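Local coordinates for protein beta-mannosidase (Trichoderma harzianum, PDB 4CVU) that is a family 2 glycoside hydrolase that probably cleaves beta-linked mannose residues from the non-reducing ends of oligosaccharides, at residues A[29-34]-A[95-100]; A[470-475]-A[482-487]; A[718-723]-A[728-733]; A[742-747]-A[751-756]. All coordinates share one frame; numbering follows the deposited sequence.

Contact 1 (A[29-34]-A[95-100])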
# COMPACT_ATOMS: atom_id res chain seq x y z
N SER A 29 39.01 -25.46 -14.62
CA SER A 29 38.27 -25.54 -13.36
C SER A 29 37.53 -24.21 -13.11
O SER A 29 38.16 -23.14 -13.06
CB SER A 29 39.23 -25.86 -12.21
OG SER A 29 38.60 -25.78 -10.96
N ILE A 30 36.21 -24.28 -12.99
CA ILE A 30 35.37 -23.08 -12.85
C ILE A 30 34.54 -23.08 -11.57
O ILE A 30 33.74 -23.98 -11.35
CB ILE A 30 34.41 -22.95 -14.03
CG1 ILE A 30 35.20 -22.82 -15.34
CG2 ILE A 30 33.46 -21.77 -13.84
CD1 ILE A 30 34.51 -23.48 -16.52
N HIS A 31 34.72 -22.03 -10.76
CA HIS A 31 33.83 -21.70 -9.64
C HIS A 31 32.86 -20.56 -10.03
O HIS A 31 33.27 -19.41 -10.22
CB HIS A 31 34.66 -21.26 -8.43
CG HIS A 31 35.41 -22.38 -7.77
ND1 HIS A 31 36.51 -22.98 -8.34
CD2 HIS A 31 35.24 -22.98 -6.56
CE1 HIS A 31 36.97 -23.92 -7.53
NE2 HIS A 31 36.21 -23.94 -6.45
N ASP A 32 31.57 -20.88 -10.14
CA ASP A 32 30.54 -19.89 -10.41
C ASP A 32 30.40 -19.03 -9.18
O ASP A 32 30.18 -19.53 -8.08
CB ASP A 32 29.21 -20.57 -10.78
CG ASP A 32 28.11 -19.58 -11.24
OD1 ASP A 32 28.18 -18.37 -10.99
OD2 ASP A 32 27.13 -19.99 -11.84
N LEU A 33 30.54 -17.71 -9.33
CA LEU A 33 30.40 -16.79 -8.20
C LEU A 33 29.00 -16.78 -7.56
O LEU A 33 28.85 -16.36 -6.42
CB LEU A 33 30.85 -15.38 -8.59
CG LEU A 33 32.36 -15.24 -8.81
CD1 LEU A 33 32.71 -13.80 -9.11
CD2 LEU A 33 33.20 -15.72 -7.62
N ALA A 34 28.00 -17.29 -8.28
CA ALA A 34 26.66 -17.43 -7.74
C ALA A 34 26.58 -18.42 -6.59
O ALA A 34 25.71 -18.29 -5.74
CB ALA A 34 25.68 -17.85 -8.83
N SER A 95 36.95 -21.60 -1.13
CA SER A 95 37.65 -22.86 -0.96
C SER A 95 37.81 -23.58 -2.30
O SER A 95 37.18 -23.20 -3.30
CB SER A 95 36.86 -23.75 -0.01
OG SER A 95 35.65 -24.10 -0.62
N GLY A 96 38.67 -24.60 -2.33
CA GLY A 96 38.82 -25.47 -3.49
C GLY A 96 39.66 -24.96 -4.67
O GLY A 96 39.61 -25.55 -5.74
N LEU A 97 40.39 -23.87 -4.52
CA LEU A 97 41.28 -23.41 -5.60
C LEU A 97 42.64 -24.13 -5.43
O LEU A 97 43.11 -24.31 -4.31
CB LEU A 97 41.48 -21.88 -5.57
CG LEU A 97 40.21 -20.99 -5.67
CD1 LEU A 97 40.53 -19.55 -5.30
CD2 LEU A 97 39.61 -21.05 -7.06
N SER A 98 43.23 -24.57 -6.54
CA SER A 98 44.58 -25.14 -6.50
C SER A 98 45.61 -24.04 -6.30
O SER A 98 45.52 -22.97 -6.92
CB SER A 98 44.90 -25.88 -7.80
OG SER A 98 46.26 -26.33 -7.78
N LYS A 99 46.60 -24.31 -5.45
CA LYS A 99 47.70 -23.37 -5.20
C LYS A 99 48.99 -23.73 -5.95
O LYS A 99 50.04 -23.15 -5.67
CB LYS A 99 47.96 -23.27 -3.69
CG LYS A 99 46.77 -22.71 -2.90
CD LYS A 99 47.20 -21.79 -1.76
CE LYS A 99 47.67 -20.43 -2.26
NZ LYS A 99 47.89 -19.44 -1.16
N HIS A 100 48.91 -24.65 -6.91
CA HIS A 100 50.07 -25.00 -7.74
C HIS A 100 50.37 -23.84 -8.69
O HIS A 100 49.47 -23.29 -9.30
CB HIS A 100 49.81 -26.28 -8.55
CG HIS A 100 49.52 -27.49 -7.70
ND1 HIS A 100 48.69 -28.52 -8.12
CD2 HIS A 100 49.94 -27.84 -6.46
CE1 HIS A 100 48.63 -29.44 -7.17
NE2 HIS A 100 49.37 -29.05 -6.16
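H31 reaches from strand 29-32 to the loop of S95, G96 and L97. Its CB leaves the strand on the side of that loop. The first torsion sets CG beside the backbone N (chi1 -71°), which carries the ring up to the loop backbone. ND1 of H31 lies 3.9 Å from L97 CD2. This methyl sits over one face of the ring, 27° off its normal and 4.2 Å from the H31 ring centroid, a CH-pi contact. Strand 29-32 is an outermost strand of a four-stranded antiparallel sheet and bonds through its backbone to strand 215-221. The loop links strand 87-91 of a second sheet to strand 103-109 of this one. Both sheets belong to the galactose-binding-like beta-sandwich of family 2 enzymes. CE1 of H31 comes within 3.6 Å of G96 O, which lies at the ring edge near its plane. CD2 of H31 is 3.8 Å from S95 O. At the tip, NE2 of H31 is 3.4 Å from the same S95 O, which approaches obliquely. With an alanine here, L97 CD2 would probably lose the ring it rests on, and a gap would open before the carbonyls of S95 and G96. G96 has a positive phi of 79°, and a CB on it would crowd H31 NE2. L97 also touches P150 and Q219, and Q36 lies against H31.

Contact 2 (A[470-475]-A[482-487]). With MAN (alpha-D-mannopyranose), chain E.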
# COMPACT_ATOMS: atom_id res chain seq x y z
N TYR A 470 33.26 -5.50 -27.55
CA TYR A 470 32.71 -6.64 -26.81
C TYR A 470 31.25 -6.97 -27.22
O TYR A 470 30.91 -8.09 -27.55
CB TYR A 470 32.76 -6.36 -25.31
CG TYR A 470 32.05 -7.43 -24.50
CD1 TYR A 470 32.54 -8.73 -24.49
CD2 TYR A 470 30.88 -7.16 -23.79
CE1 TYR A 470 31.90 -9.73 -23.77
CE2 TYR A 470 30.23 -8.14 -23.05
CZ TYR A 470 30.74 -9.43 -23.05
OH TYR A 470 30.12 -10.42 -22.33
N ASN A 471 30.38 -5.96 -27.18
CA ASN A 471 28.96 -6.20 -27.45
C ASN A 471 28.63 -6.49 -28.92
O ASN A 471 27.81 -7.38 -29.19
CB ASN A 471 28.13 -5.07 -26.90
CG ASN A 471 28.09 -5.09 -25.39
OD1 ASN A 471 27.47 -5.97 -24.79
ND2 ASN A 471 28.76 -4.12 -24.77
N VAL A 472 29.26 -5.78 -29.87
CA VAL A 472 29.11 -6.10 -31.31
C VAL A 472 29.52 -7.55 -31.60
O VAL A 472 28.79 -8.29 -32.30
CB VAL A 472 29.88 -5.13 -32.22
CG1 VAL A 472 30.06 -5.72 -33.62
CG2 VAL A 472 29.15 -3.79 -32.34
N ARG A 473 30.67 -7.96 -31.07
CA ARG A 473 31.15 -9.36 -31.22
C ARG A 473 30.22 -10.36 -30.54
O ARG A 473 29.89 -11.40 -31.14
CB ARG A 473 32.58 -9.54 -30.69
CG ARG A 473 33.66 -8.88 -31.53
CD ARG A 473 35.03 -8.92 -30.85
NE ARG A 473 35.65 -10.26 -30.83
CZ ARG A 473 36.12 -10.90 -31.90
NH1 ARG A 473 36.03 -10.34 -33.12
NH2 ARG A 473 36.68 -12.09 -31.78
N ARG A 474 29.80 -10.04 -29.32
CA ARG A 474 28.91 -10.91 -28.52
C ARG A 474 27.58 -11.19 -29.23
O ARG A 474 27.13 -12.33 -29.25
CB ARG A 474 28.66 -10.30 -27.13
CG ARG A 474 27.72 -11.11 -26.22
CD ARG A 474 27.60 -10.53 -24.80
NE ARG A 474 26.99 -9.21 -24.80
CZ ARG A 474 25.67 -8.98 -24.78
NH1 ARG A 474 24.80 -9.99 -24.72
NH2 ARG A 474 25.21 -7.74 -24.81
N LEU A 475 27.00 -10.15 -29.81
CA LEU A 475 25.61 -10.19 -30.30
C LEU A 475 25.46 -10.56 -31.77
O LEU A 475 24.36 -10.92 -32.19
CB LEU A 475 24.94 -8.84 -30.05
CG LEU A 475 24.66 -8.56 -28.57
CD1 LEU A 475 24.16 -7.13 -28.37
CD2 LEU A 475 23.64 -9.53 -28.01
N ALA A 482 19.02 -6.78 -36.13
CA ALA A 482 18.59 -6.23 -37.40
C ALA A 482 19.38 -5.02 -37.88
O ALA A 482 19.35 -4.66 -39.07
CB ALA A 482 17.12 -5.91 -37.31
N CYS A 483 20.09 -4.38 -36.97
CA CYS A 483 20.89 -3.20 -37.27
C CYS A 483 21.51 -2.70 -35.97
O CYS A 483 21.12 -3.13 -34.88
CB CYS A 483 20.05 -2.07 -37.89
SG CYS A 483 18.75 -1.39 -36.79
N TRP A 484 22.51 -1.83 -36.11
CA TRP A 484 23.06 -1.09 -35.00
C TRP A 484 22.95 0.38 -35.33
O TRP A 484 23.32 0.81 -36.42
CB TRP A 484 24.55 -1.40 -34.77
CG TRP A 484 24.77 -2.66 -34.05
CD1 TRP A 484 25.31 -3.79 -34.57
CD2 TRP A 484 24.48 -2.93 -32.67
NE1 TRP A 484 25.39 -4.75 -33.59
CE2 TRP A 484 24.87 -4.26 -32.42
CE3 TRP A 484 23.89 -2.19 -31.62
CZ2 TRP A 484 24.72 -4.87 -31.18
CZ3 TRP A 484 23.77 -2.79 -30.38
CH2 TRP A 484 24.15 -4.12 -30.16
N MET A 485 22.45 1.15 -34.38
CA MET A 485 22.46 2.59 -34.51
C MET A 485 23.23 3.13 -33.32
O MET A 485 23.24 2.52 -32.22
CB MET A 485 21.03 3.15 -34.65
CG MET A 485 20.25 2.51 -35.82
SD MET A 485 19.16 3.66 -36.71
CE MET A 485 18.42 2.53 -37.89
N GLY A 486 23.96 4.21 -33.59
CA GLY A 486 24.97 4.74 -32.66
C GLY A 486 24.40 5.33 -31.38
O GLY A 486 25.08 5.38 -30.33
N GLY A 487 23.14 5.76 -31.44
CA GLY A 487 22.51 6.36 -30.26
C GLY A 487 21.25 7.13 -30.55
O GLY A 487 20.89 7.39 -31.72
C1 MAN E . 41.05 -6.21 -29.71
C2 MAN E . 41.98 -6.71 -28.63
C3 MAN E . 42.55 -8.06 -29.04
C4 MAN E . 41.43 -9.02 -29.49
C5 MAN E . 40.43 -8.36 -30.43
C6 MAN E . 39.24 -9.27 -30.69
O2 MAN E . 41.25 -6.88 -27.42
O3 MAN E . 43.22 -8.63 -27.93
O4 MAN E . 41.97 -10.11 -30.21
O5 MAN E . 40.00 -7.15 -29.92
O6 MAN E . 38.58 -9.66 -29.51
O HOH W 1 26.93 -7.30 -34.07
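The indole of W484 has V472 CG2 over one face, 4.1 Å above the plane and offset toward the rim. Outside the two segments, F447 stacks with the same ring system. L475 CD1 lies at the edge of the indole, in its plane, and touches W484 CH2 at 3.5 Å. With CG of L475 beside the backbone N (chi1 -70°), CD1 is carried to that edge, and the side chain crosses the indole at about a right angle. A water also lies in the indole plane. It accepts from W484 NE1 at 3.0 Å and donates to V472 O at 2.8 Å, so it satisfies the buried ring N-H and ties it to the helix backbone. The R474 guanidinium has L475 CG over one face. It grips N471 OD1 side-on, with NH2 of R474 at 2.9 Å from OD1 and NE at 3.3 Å. Both bonds lie in the guanidinium plane. N471 ND2 turns to F132 O. On the far side of the helix, C6 of a mannose in a protein-attached glycan lies 3.6 Å above the R473 guanidinium, over its centre. R473 also forms a salt bridge with D259. Helix 470-475 and strand 482-485 run antiparallel, at 178°, with axes 11.5 Å apart. This is the packing of a beta-alpha-beta unit, strand 442-446, helix 458-475 and strand 481-485, consistent with the catalytic (beta/alpha)8 barrel of family 2.

Contact 3 (A[718-723]-A[728-733])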
# COMPACT_ATOMS: atom_id res chain seq x y z
N ALA A 718 3.44 3.89 -22.39
CA ALA A 718 3.40 2.45 -22.53
C ALA A 718 2.06 1.93 -22.97
O ALA A 718 1.01 2.57 -22.72
CB ALA A 718 3.79 1.79 -21.19
N GLY A 719 2.07 0.80 -23.70
CA GLY A 719 0.90 0.04 -24.00
C GLY A 719 0.80 -1.14 -23.02
O GLY A 719 -0.27 -1.64 -22.81
N LEU A 720 1.91 -1.57 -22.47
CA LEU A 720 1.95 -2.71 -21.50
C LEU A 720 2.50 -2.17 -20.20
O LEU A 720 3.58 -1.60 -20.17
CB LEU A 720 2.85 -3.81 -22.01
CG LEU A 720 2.65 -4.36 -23.43
CD1 LEU A 720 3.71 -5.40 -23.71
CD2 LEU A 720 1.27 -4.92 -23.69
N GLU A 721 1.76 -2.43 -19.13
CA GLU A 721 2.05 -1.89 -17.82
C GLU A 721 3.10 -2.81 -17.17
O GLU A 721 3.46 -3.86 -17.73
CB GLU A 721 0.71 -1.73 -17.02
CG GLU A 721 -0.32 -0.78 -17.66
CD GLU A 721 -1.72 -0.84 -17.03
OE1 GLU A 721 -1.88 -1.47 -15.96
OE2 GLU A 721 -2.65 -0.22 -17.56
N TYR A 722 3.65 -2.36 -16.04
CA TYR A 722 4.82 -2.94 -15.44
C TYR A 722 4.72 -4.45 -15.34
O TYR A 722 5.70 -5.17 -15.62
CB TYR A 722 5.12 -2.29 -14.08
CG TYR A 722 6.27 -2.91 -13.29
CD1 TYR A 722 7.62 -2.82 -13.71
CD2 TYR A 722 6.02 -3.58 -12.11
CE1 TYR A 722 8.63 -3.40 -12.98
CE2 TYR A 722 7.03 -4.15 -11.37
CZ TYR A 722 8.36 -4.05 -11.80
OH TYR A 722 9.35 -4.63 -11.01
N ASP A 723 3.53 -4.93 -15.01
CA ASP A 723 3.37 -6.38 -14.69
C ASP A 723 2.97 -7.13 -15.96
O ASP A 723 2.81 -8.33 -15.97
CB ASP A 723 2.40 -6.59 -13.55
CG ASP A 723 0.93 -6.41 -13.93
OD1 ASP A 723 0.52 -5.85 -15.00
OD2 ASP A 723 0.15 -6.81 -13.03
N VAL A 728 -5.68 -0.22 -23.18
CA VAL A 728 -6.52 -0.22 -24.35
C VAL A 728 -5.65 -0.23 -25.62
O VAL A 728 -6.00 -0.89 -26.57
CB VAL A 728 -7.51 0.95 -24.39
CG1 VAL A 728 -8.36 0.95 -25.65
CG2 VAL A 728 -8.45 0.90 -23.19
N LEU A 729 -4.51 0.48 -25.60
CA LEU A 729 -3.65 0.63 -26.79
C LEU A 729 -3.29 -0.66 -27.57
O LEU A 729 -3.46 -0.74 -28.76
CB LEU A 729 -2.37 1.37 -26.43
CG LEU A 729 -1.29 1.43 -27.51
CD1 LEU A 729 -1.79 2.13 -28.77
CD2 LEU A 729 -0.13 2.18 -26.90
N PRO A 730 -2.75 -1.64 -26.88
CA PRO A 730 -2.30 -2.85 -27.58
C PRO A 730 -3.42 -3.63 -28.24
O PRO A 730 -3.11 -4.38 -29.17
CB PRO A 730 -1.59 -3.68 -26.46
CG PRO A 730 -2.04 -3.06 -25.20
CD PRO A 730 -2.33 -1.61 -25.48
N TYR A 731 -4.65 -3.57 -27.72
CA TYR A 731 -5.82 -4.19 -28.34
C TYR A 731 -6.14 -3.52 -29.65
O TYR A 731 -6.47 -4.18 -30.65
CB TYR A 731 -7.02 -4.12 -27.42
CG TYR A 731 -6.94 -5.08 -26.24
CD1 TYR A 731 -7.08 -6.45 -26.45
CD2 TYR A 731 -6.71 -4.64 -24.96
CE1 TYR A 731 -6.99 -7.33 -25.38
CE2 TYR A 731 -6.64 -5.53 -23.90
CZ TYR A 731 -6.78 -6.88 -24.14
OH TYR A 731 -6.74 -7.77 -23.08
N VAL A 732 -6.08 -2.19 -29.67
CA VAL A 732 -6.29 -1.39 -30.90
C VAL A 732 -5.18 -1.46 -31.98
O VAL A 732 -5.45 -1.61 -33.17
CB VAL A 732 -6.57 0.07 -30.55
CG1 VAL A 732 -6.86 0.88 -31.82
CG2 VAL A 732 -7.79 0.17 -29.63
N SER A 733 -3.93 -1.37 -31.54
CA SER A 733 -2.77 -1.56 -32.41
C SER A 733 -2.70 -2.99 -32.99
O SER A 733 -2.33 -3.17 -34.14
CB SER A 733 -1.52 -1.13 -31.66
OG SER A 733 -1.19 -1.99 -30.57
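G719 and L720 pack against L729 and P730, and the contact between them is van der Waals. The backbone of G719 does much of the touching. L729 CD2 meets G719 CA at 3.7 Å. CG of L729 is anti to its backbone N (chi1 171°), which sends the branch toward the glycine. The pyrrolidine ring of P730 comes against the carbonyl of the same glycine, with P730 CG 3.3 Å from G719 O and P730 CD 3.4 Å from that oxygen. A CB at G719 would be tight against both L729 CD2 and P730 CD, so the lack of a side chain lets the loop lie close to the helix.

The apolar side-chain contact is smaller. L720 CD2 meets P730 CG at 4.1 Å, and the two side chains meet at a slant. Beyond the pair, L720 rests on L708 and S410, and L729 on Y683 and Y705.

Polar atoms find partners within the helix or farther out. L729 O accepts from S733 N at 2.9 Å. S733 OG also donates to L729 O, at 3.2 Å and from above the carbonyl plane. One oxygen is thus gripped twice by a single residue, and S733 OG has a further bond to Q414. E721 is held by S602 and T605. Backbone bonds join G719 to K727 and L708.

P730 lies near the N-terminal end of its helix, where its missing N-H costs little. Strand 702-705, this loop and helix 729-736 are consistent with the last beta-alpha step of the (beta/alpha)8 barrel.

Contact 4 (A[742-747]-A[751-756])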
# COMPACT_ATOMS: atom_id res chain seq x y z
N ALA A 742 -9.01 -2.29 -43.18
CA ALA A 742 -9.85 -1.22 -43.74
C ALA A 742 -9.84 -0.08 -42.75
O ALA A 742 -10.13 -0.28 -41.57
CB ALA A 742 -11.28 -1.72 -43.95
N SER A 743 -9.52 1.11 -43.21
CA SER A 743 -9.23 2.22 -42.34
C SER A 743 -10.08 3.43 -42.72
O SER A 743 -10.20 3.74 -43.90
CB SER A 743 -7.75 2.59 -42.42
OG SER A 743 -6.90 1.54 -41.93
N ALA A 744 -10.66 4.10 -41.71
CA ALA A 744 -11.53 5.26 -41.93
C ALA A 744 -10.78 6.54 -41.64
O ALA A 744 -10.30 6.74 -40.54
CB ALA A 744 -12.76 5.19 -41.03
N PHE A 745 -10.72 7.41 -42.64
CA PHE A 745 -10.04 8.70 -42.55
C PHE A 745 -11.09 9.80 -42.57
O PHE A 745 -11.83 9.93 -43.56
CB PHE A 745 -9.09 8.91 -43.73
CG PHE A 745 -7.85 8.06 -43.67
CD1 PHE A 745 -7.85 6.76 -44.13
CD2 PHE A 745 -6.67 8.58 -43.18
CE1 PHE A 745 -6.71 5.97 -44.08
CE2 PHE A 745 -5.52 7.81 -43.13
CZ PHE A 745 -5.53 6.51 -43.58
N TRP A 746 -11.15 10.59 -41.51
CA TRP A 746 -12.17 11.63 -41.41
C TRP A 746 -11.54 13.01 -41.45
O TRP A 746 -10.83 13.40 -40.53
CB TRP A 746 -12.99 11.46 -40.13
CG TRP A 746 -14.17 12.43 -40.01
CD1 TRP A 746 -14.91 12.98 -41.03
CD2 TRP A 746 -14.75 12.90 -38.79
NE1 TRP A 746 -15.90 13.79 -40.51
CE2 TRP A 746 -15.83 13.75 -39.14
CE3 TRP A 746 -14.46 12.70 -37.43
CZ2 TRP A 746 -16.61 14.41 -38.18
CZ3 TRP A 746 -15.24 13.35 -36.47
CH2 TRP A 746 -16.30 14.19 -36.85
N ASN A 747 -11.76 13.72 -42.54
CA ASN A 747 -11.41 15.12 -42.59
C ASN A 747 -12.60 15.87 -42.01
O ASN A 747 -13.62 16.00 -42.66
CB ASN A 747 -11.10 15.55 -44.02
CG ASN A 747 -10.57 16.96 -44.10
OD1 ASN A 747 -10.89 17.80 -43.25
ND2 ASN A 747 -9.75 17.24 -45.10
N ASN A 751 -15.62 17.75 -43.55
CA ASN A 751 -16.65 16.75 -43.28
C ASN A 751 -16.67 15.61 -44.31
O ASN A 751 -17.73 15.10 -44.69
CB ASN A 751 -18.04 17.42 -43.18
CG ASN A 751 -19.00 16.63 -42.33
OD1 ASN A 751 -18.59 15.81 -41.50
ND2 ASN A 751 -20.30 16.85 -42.53
N GLU A 752 -15.48 15.19 -44.74
CA GLU A 752 -15.32 14.15 -45.74
C GLU A 752 -14.81 12.84 -45.11
O GLU A 752 -13.85 12.86 -44.33
CB GLU A 752 -14.34 14.63 -46.81
CG GLU A 752 -14.48 13.96 -48.18
CD GLU A 752 -15.55 14.61 -49.06
OE1 GLU A 752 -16.20 15.56 -48.59
OE2 GLU A 752 -15.74 14.16 -50.23
N LEU A 753 -15.44 11.73 -45.45
CA LEU A 753 -14.98 10.40 -45.04
C LEU A 753 -14.32 9.68 -46.23
O LEU A 753 -14.83 9.73 -47.36
CB LEU A 753 -16.14 9.57 -44.48
CG LEU A 753 -15.96 8.07 -44.22
CD1 LEU A 753 -14.97 7.79 -43.10
CD2 LEU A 753 -17.31 7.43 -43.91
N GLU A 754 -13.16 9.06 -45.97
CA GLU A 754 -12.50 8.15 -46.92
C GLU A 754 -12.24 6.84 -46.23
O GLU A 754 -11.88 6.85 -45.06
CB GLU A 754 -11.18 8.71 -47.41
CG GLU A 754 -11.32 10.04 -48.14
CD GLU A 754 -10.01 10.56 -48.71
OE1 GLU A 754 -8.95 9.98 -48.42
OE2 GLU A 754 -10.04 11.57 -49.45
N ILE A 755 -12.46 5.73 -46.93
CA ILE A 755 -12.06 4.42 -46.44
C ILE A 755 -11.06 3.81 -47.41
O ILE A 755 -11.30 3.71 -48.61
CB ILE A 755 -13.24 3.47 -46.22
CG1 ILE A 755 -14.20 4.11 -45.22
CG2 ILE A 755 -12.73 2.15 -45.66
CD1 ILE A 755 -15.60 3.64 -45.34
N TRP A 756 -9.91 3.41 -46.86
CA TRP A 756 -8.84 2.79 -47.63
C TRP A 756 -8.58 1.41 -47.10
O TRP A 756 -8.71 1.18 -45.88
CB TRP A 756 -7.57 3.60 -47.46
CG TRP A 756 -7.61 4.97 -48.02
CD1 TRP A 756 -8.33 6.01 -47.56
CD2 TRP A 756 -6.86 5.45 -49.12
NE1 TRP A 756 -8.08 7.14 -48.32
CE2 TRP A 756 -7.16 6.81 -49.28
CE3 TRP A 756 -5.91 4.87 -49.97
CZ2 TRP A 756 -6.58 7.61 -50.28
CZ3 TRP A 756 -5.34 5.65 -50.97
CH2 TRP A 756 -5.68 7.01 -51.12
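S743, F745 and N747 pair with W756, E754 and E752 in an antiparallel beta hairpin. A G1 beta bulge closes it, with N751 and E752 both facing N747. N751 takes the positive phi of that bulge. Each of the three pairs is bonded in both directions, so six backbone bonds satisfy their N-H and C=O groups. F745 N meets E754 O at 2.7 Å, and the bond is almost straight (176°). A744 O points outward and takes Q688, and A742 O takes N847. N747 OD1 accepts from T749 and A750, while E752 OE1 is held by N807.

CG of W746 is anti to the backbone N (chi1 -174°), which swings the ring edge toward the partner strand. CD1 of W746 lies 3.5 Å from E752 O, and NE1 of W746 is 3.5 Å from N751 OD1. Both oxygens are in the ring plane. The ring also meets F849 edge-to-face and touches W853. A serine in its place would probably take the ring away from F849 and open a gap beside N751 OD1 and E752 O.

A744 CB touches L753 CD1 at 4.0 Å. On the sheet face of F745 and W756, these rings meet obliquely, planes 72° apart, with F745 CD1 3.5 Å from W756 CD1. R692 makes a cation-pi contact with each. W756 NE1, in turn, donates to E754 OE1 at 3.0 Å, with OE1 in the indole plane; the N-H comes from the anti side of the carboxylate, tilted out of its plane.

From the N terminus, contact 1 closes first. It brings strand 29-32 to a loop some sixty residues on and ties an edge of the sandwich domain to the link between its two sheets. The other three close short loops. Contact 2 joins a helix to the strand that follows it in the central mixed sheet. Contact 3 folds a loop onto helix 729-736. Contact 4 is a hairpin whose first strand, 740-747, directly follows that helix. The four come in series, so none nests in or crosses another, and none touch. Contacts 1 and 4 lie on opposite sides of the chain's centre, their centres about 69 Å apart.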